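Local coordinates for protein lytic Polysaccharide Monooxygenase (Phytophthora infestans, PDB 6Z5Y) that binds copper and probably cleaves pectin oxidatively during plant infection, as a secreted lytic polysaccharide monooxygenase of an oomycete pathogen, at residues 24-29 against 64-69; 110-113 against 117-120. One frame throughout, in Å; residues are numbered along the deposited sequence. Where two conformers were deposited one is given.

Contact 1 (24-29 against 64-69); sequences EPQWKG and PVFGEE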
loop_
_atom_site.group_PDB
_atom_site.type_symbol
_atom_site.label_atom_id
_atom_site.label_comp_id
_atom_site.label_asym_id
_atom_site.label_seq_id
_atom_site.Cartn_x
_atom_site.Cartn_y
_atom_site.Cartn_z
ATOM N N GLU A 24 2.088 -17.264 -1.492
ATOM C CA GLU A 24 1.497 -17.711 -2.773
ATOM C C GLU A 24 0.299 -16.872 -3.104
ATOM O O GLU A 24 -0.393 -16.396 -2.207
ATOM C CB GLU A 24 0.838 -19.073 -2.660
ATOM C CG GLU A 24 1.870 -20.090 -2.349
ATOM C CD GLU A 24 1.369 -21.508 -2.229
ATOM O OE1 GLU A 24 2.183 -22.360 -1.900
ATOM O OE2 GLU A 24 0.172 -21.745 -2.474
ATOM N N PRO A 25 -0.050 -16.710 -4.385
ATOM C CA PRO A 25 -1.318 -16.069 -4.720
ATOM C C PRO A 25 -2.454 -16.758 -3.976
ATOM O O PRO A 25 -2.501 -18.009 -3.941
ATOM C CB PRO A 25 -1.399 -16.237 -6.223
ATOM C CG PRO A 25 0.041 -16.352 -6.634
ATOM C CD PRO A 25 0.688 -17.187 -5.566
ATOM N N GLN A 26 -3.351 -15.947 -3.416
ATOM C CA GLN A 26 -4.467 -16.478 -2.611
ATOM C C GLN A 26 -5.624 -16.948 -3.460
ATOM O O GLN A 26 -6.546 -17.549 -2.896
ATOM C CB GLN A 26 -4.973 -15.402 -1.666
ATOM C CG GLN A 26 -3.862 -15.004 -0.708
ATOM C CD GLN A 26 -3.484 -16.183 0.156
ATOM O OE1 GLN A 26 -4.328 -16.653 0.955
ATOM N NE2 GLN A 26 -2.346 -16.780 -0.058
ATOM N N TRP A 27 -5.614 -16.593 -4.724
ATOM C CA TRP A 27 -6.680 -16.940 -5.664
ATOM C C TRP A 27 -6.117 -17.951 -6.641
ATOM O O TRP A 27 -5.063 -17.668 -7.229
ATOM C CB TRP A 27 -7.131 -15.689 -6.365
ATOM C CG TRP A 27 -7.565 -14.634 -5.407
ATOM C CD1 TRP A 27 -7.967 -14.740 -4.106
ATOM C CD2 TRP A 27 -7.668 -13.259 -5.754
ATOM N NE1 TRP A 27 -8.310 -13.496 -3.629
ATOM C CE2 TRP A 27 -8.146 -12.582 -4.626
ATOM C CE3 TRP A 27 -7.391 -12.548 -6.913
ATOM C CZ2 TRP A 27 -8.357 -11.219 -4.638
ATOM C CZ3 TRP A 27 -7.570 -11.195 -6.920
ATOM C CH2 TRP A 27 -8.072 -10.543 -5.794
ATOM N N LYS A 28 -6.791 -19.087 -6.766
ATOM C CA LYS A 28 -6.325 -20.184 -7.642
ATOM C C LYS A 28 -6.469 -19.720 -9.088
ATOM O O LYS A 28 -7.567 -19.212 -9.442
ATOM C CB LYS A 28 -7.103 -21.477 -7.375
ATOM N N GLY A 29 -5.394 -19.845 -9.864
ATOM C CA GLY A 29 -5.447 -19.569 -11.308
ATOM C C GLY A 29 -4.087 -19.624 -11.958
ATOM O O GLY A 29 -3.106 -20.074 -11.348
ATOM N N PRO A 64 -5.148 -13.527 8.628
ATOM C CA PRO A 64 -3.831 -13.784 9.235
ATOM C C PRO A 64 -2.704 -14.051 8.253
ATOM O O PRO A 64 -1.580 -13.778 8.628
ATOM C CB PRO A 64 -4.053 -14.926 10.183
ATOM C CG PRO A 64 -5.315 -15.551 9.680
ATOM C CD PRO A 64 -6.183 -14.485 9.029
ATOM N N VAL A 65 -2.982 -14.529 7.054
ATOM C CA VAL A 65 -1.852 -14.812 6.154
ATOM C C VAL A 65 -1.185 -13.527 5.697
ATOM O O VAL A 65 -0.078 -13.610 5.159
ATOM C CB VAL A 65 -2.171 -15.712 4.959
ATOM C CG1 VAL A 65 -2.632 -17.068 5.411
ATOM C CG2 VAL A 65 -3.081 -15.047 3.959
ATOM N N PHE A 66 -1.815 -12.371 5.898
ATOM C CA PHE A 66 -1.183 -11.092 5.536
ATOM C C PHE A 66 -0.346 -10.532 6.672
ATOM O O PHE A 66 0.294 -9.496 6.458
ATOM C CB PHE A 66 -2.214 -10.108 4.999
ATOM C CG PHE A 66 -2.658 -10.489 3.634
ATOM C CD1 PHE A 66 -1.828 -10.188 2.579
ATOM C CD2 PHE A 66 -3.813 -11.188 3.379
ATOM C CE1 PHE A 66 -2.173 -10.498 1.283
ATOM C CE2 PHE A 66 -4.156 -11.532 2.084
ATOM C CZ PHE A 66 -3.325 -11.180 1.035
ATOM N N GLY A 67 -0.295 -11.177 7.822
ATOM C CA GLY A 67 0.646 -10.793 8.865
ATOM C C GLY A 67 0.201 -9.579 9.647
ATOM O O GLY A 67 -0.927 -9.092 9.553
ATOM N N GLU A 68 1.134 -9.071 10.440
ATOM C CA GLU A 68 0.907 -8.058 11.482
ATOM C C GLU A 68 0.216 -6.825 10.878
ATOM O O GLU A 68 0.697 -6.261 9.861
ATOM C CB GLU A 68 2.266 -7.616 12.036
ATOM C CG GLU A 68 2.829 -8.413 13.196
ATOM C CD GLU A 68 3.974 -7.611 13.794
ATOM O OE1 GLU A 68 3.717 -6.483 14.282
ATOM O OE2 GLU A 68 5.121 -8.083 13.708
ATOM N N GLU A 69 -0.758 -6.311 11.597
ATOM C CA GLU A 69 -1.339 -4.993 11.335
ATOM C C GLU A 69 -0.211 -3.946 11.344
ATOM O O GLU A 69 0.652 -4.011 12.182
ATOM C CB GLU A 69 -2.370 -4.708 12.451
ATOM C CG GLU A 69 -3.202 -3.497 12.187
ATOM C CD GLU A 69 -4.293 -3.186 13.177
ATOM O OE1 GLU A 69 -4.477 -3.966 14.130
ATOM O OE2 GLU A 69 -4.913 -2.115 13.019
#

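Contact 2 (110-113 against 117-120); sequences LQND and SAYG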
loop_
_atom_site.group_PDB
_atom_site.type_symbol
_atom_site.label_atom_id
_atom_site.label_comp_id
_atom_site.label_asym_id
_atom_site.label_seq_id
_atom_site.Cartn_x
_atom_site.Cartn_y
_atom_site.Cartn_z
ATOM N N LEU A 110 -7.120 7.450 -1.904
ATOM C CA LEU A 110 -6.396 7.199 -3.150
ATOM C C LEU A 110 -6.416 5.701 -3.392
ATOM O O LEU A 110 -6.259 4.908 -2.448
ATOM C CB LEU A 110 -4.970 7.744 -3.065
ATOM C CG LEU A 110 -4.093 7.445 -4.283
ATOM C CD1 LEU A 110 -3.218 8.633 -4.614
ATOM C CD2 LEU A 110 -3.221 6.192 -4.095
ATOM N N GLN A 111 -6.578 5.318 -4.638
ATOM C CA GLN A 111 -6.589 3.901 -5.036
ATOM C C GLN A 111 -6.121 3.807 -6.468
ATOM O O GLN A 111 -6.517 4.640 -7.278
ATOM C CB GLN A 111 -7.982 3.320 -4.845
ATOM C CG GLN A 111 -8.108 1.832 -5.118
ATOM C CD GLN A 111 -8.134 1.420 -6.573
ATOM O OE1 GLN A 111 -7.724 0.279 -6.912
ATOM N NE2 GLN A 111 -8.711 2.241 -7.419
ATOM N N ASN A 112 -5.403 2.771 -6.774
ATOM C CA ASN A 112 -5.059 2.473 -8.188
ATOM C C ASN A 112 -4.817 0.979 -8.336
ATOM O O ASN A 112 -4.260 0.333 -7.433
ATOM C CB ASN A 112 -3.854 3.287 -8.649
ATOM C CG ASN A 112 -3.716 3.339 -10.144
ATOM O OD1 ASN A 112 -3.192 2.424 -10.760
ATOM N ND2 ASN A 112 -4.214 4.405 -10.743
ATOM N N ASP A 113 -5.243 0.448 -9.469
ATOM C CA ASP A 113 -5.081 -0.993 -9.724
ATOM C C ASP A 113 -3.630 -1.375 -9.995
ATOM O O ASP A 113 -3.264 -2.571 -9.889
ATOM C CB ASP A 113 -5.934 -1.385 -10.924
ATOM C CG ASP A 113 -7.435 -1.292 -10.658
ATOM O OD1 ASP A 113 -7.843 -1.306 -9.472
ATOM O OD2 ASP A 113 -8.150 -1.225 -11.659
ATOM N N SER A 117 2.526 1.756 -12.554
ATOM C CA SER A 117 2.323 2.554 -13.772
ATOM C C SER A 117 1.744 3.919 -13.423
ATOM O O SER A 117 1.961 4.851 -14.168
ATOM C CB SER A 117 1.493 1.825 -14.795
ATOM O OG SER A 117 0.241 1.406 -14.303
ATOM N N ALA A 118 1.046 4.081 -12.320
ATOM C CA ALA A 118 0.338 5.341 -12.026
ATOM C C ALA A 118 1.248 6.375 -11.384
ATOM O O ALA A 118 1.002 7.566 -11.585
ATOM C CB ALA A 118 -0.841 5.070 -11.149
ATOM N N TYR A 119 2.183 5.949 -10.544
ATOM C CA TYR A 119 2.864 6.854 -9.575
ATOM C C TYR A 119 4.369 6.856 -9.676
ATOM O O TYR A 119 4.968 7.693 -8.962
ATOM C CB TYR A 119 2.465 6.559 -8.143
ATOM C CG TYR A 119 0.974 6.611 -7.982
ATOM C CD1 TYR A 119 0.245 7.770 -8.236
ATOM C CD2 TYR A 119 0.283 5.476 -7.576
ATOM C CE1 TYR A 119 -1.134 7.764 -8.120
ATOM C CE2 TYR A 119 -1.086 5.482 -7.399
ATOM C CZ TYR A 119 -1.801 6.616 -7.708
ATOM O OH TYR A 119 -3.162 6.542 -7.593
ATOM N N GLY A 120 4.915 6.003 -10.488
ATOM C CA GLY A 120 6.356 6.096 -10.720
ATOM C C GLY A 120 6.699 5.799 -12.153
ATOM O O GLY A 120 5.789 5.683 -12.980
HETATM O O HOH W 1 -2.273 2.287 -13.376
#

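Contact 1 (24-29 against 64-69)
Gln26 and Val65 mark the closest approach of the two backbones, and even there their CA atoms stay 9.3 Å apart, too far for any main-chain pairing. Segment 24-29 is irregular throughout, whereas 64-69 opens with one turn of 3-10 helix, closed by a hydrogen bond from Gly67 N to Pro64 O. Side chains alone bridge the gap, burying only 92 Å² in all. The CB atoms of Gln26 and Val65 point at the facing segment, so the two side chains meet from opposite directions. Val65 CG2, the methyl lodged between its own backbone N and carbonyl carbon, touches Gln26 OE1 at 3.6 Å and lies 4.0 Å from Gln26 CD. The aliphatic part of the glutamine is used as well: its CG comes obliquely to Phe66 CZ at 4.2 Å. No hydrogen bond spans the contact; the amide is steadied from its own side instead. A bend at chi2 (-64°) folds the Gln26 side chain back over its loop, where NE2 donates to Glu24 O at 2.9 Å with a fairly straight N-H (156°). That oxygen lies close to the amide plane, although NE2 sits 29° off the carbonyl plane of Glu24. The bond probably restrains rotation of the amide, holding OE1 on the side of the valine methyl, next to a bound triethylene glycol that probably came from the crystallisation liquor. Phe66 reaches inward against Leu59 and Met60 of helix 56-60 and Ala163 of strand 158-170, and with Val65 it touches Ile23. Gln26 also leans on Trp161. The contact thus joins two loops over strand 21-23, an outermost strand of the five-stranded sheet, beside helix 56-60; next to it the Trp27 ring meets Phe44 of helix 36-47.

Contact 2 (110-113 against 117-120)
Tyr119 points the phenol end of its ring at the strand, where it overlaps the side chains of Leu110 and Asn112. Its OH lies 3.5 Å from Leu110 CD2 and equally 3.5 Å from Asn112 CB, so these two side chains meet the hydroxyl through carbon atoms. Leu110 meets the tyrosine from the opposite direction and spreads both methyls around this end, CD2 standing 3.9 Å from CZ; its approach to the ring is oblique. One face of the ring belongs to the preceding residue: Ala118 CB sits over the ring centre, 3.6 Å above the plane. The same methyl meets the Asn112 amide, with ND2 at 3.5 Å, and thus fills the angle between two flat groups whose planes stand 72° apart. Asn112 turns its amide across to the helix because chi1 (-163°) sets CG away from the backbone N, and OD1 becomes a small hub. A water donates to it at 2.8 Å and also to Ser117 OG at 2.8 Å, bridging the segments where no direct hydrogen bond does. OD1 further accepts the backbone N-H of Asp114, whose carboxylate is in turn hydrogen-bonded to Ser117 OG. The backbone of Asn112 pairs with Cys100, and the disulfide from Cys100 to Cys115 ties the same strand pair to the start of helix 115-119. The hydrogen bond that Asn112 OD1 accepts from the N-H two residues on defines an Asx turn, found here at the passage from strand to helix, where a short helix folds back over the edge strand it has just left.

From the N terminus, the chain of this copper-binding domain passes strand 4-6 and then runs through strand 21-23 into 24-29, before making helices 36-47 and 56-60 and returning beside it at 64-69: contact 1 closes that long excursion of helix and loop, without a strand in it. Contact 2 opens only afterwards and encloses just three residues. The two therefore follow in series, neither nested nor crossed, with centres 21 Å apart and nearest atoms about 10 Å apart. Each belongs to a different border of the five-stranded sheet, contact 1 by strand 21-23 and contact 2 on strand 107-112. Both lie away from the copper site of His1, His96 and Tyr164.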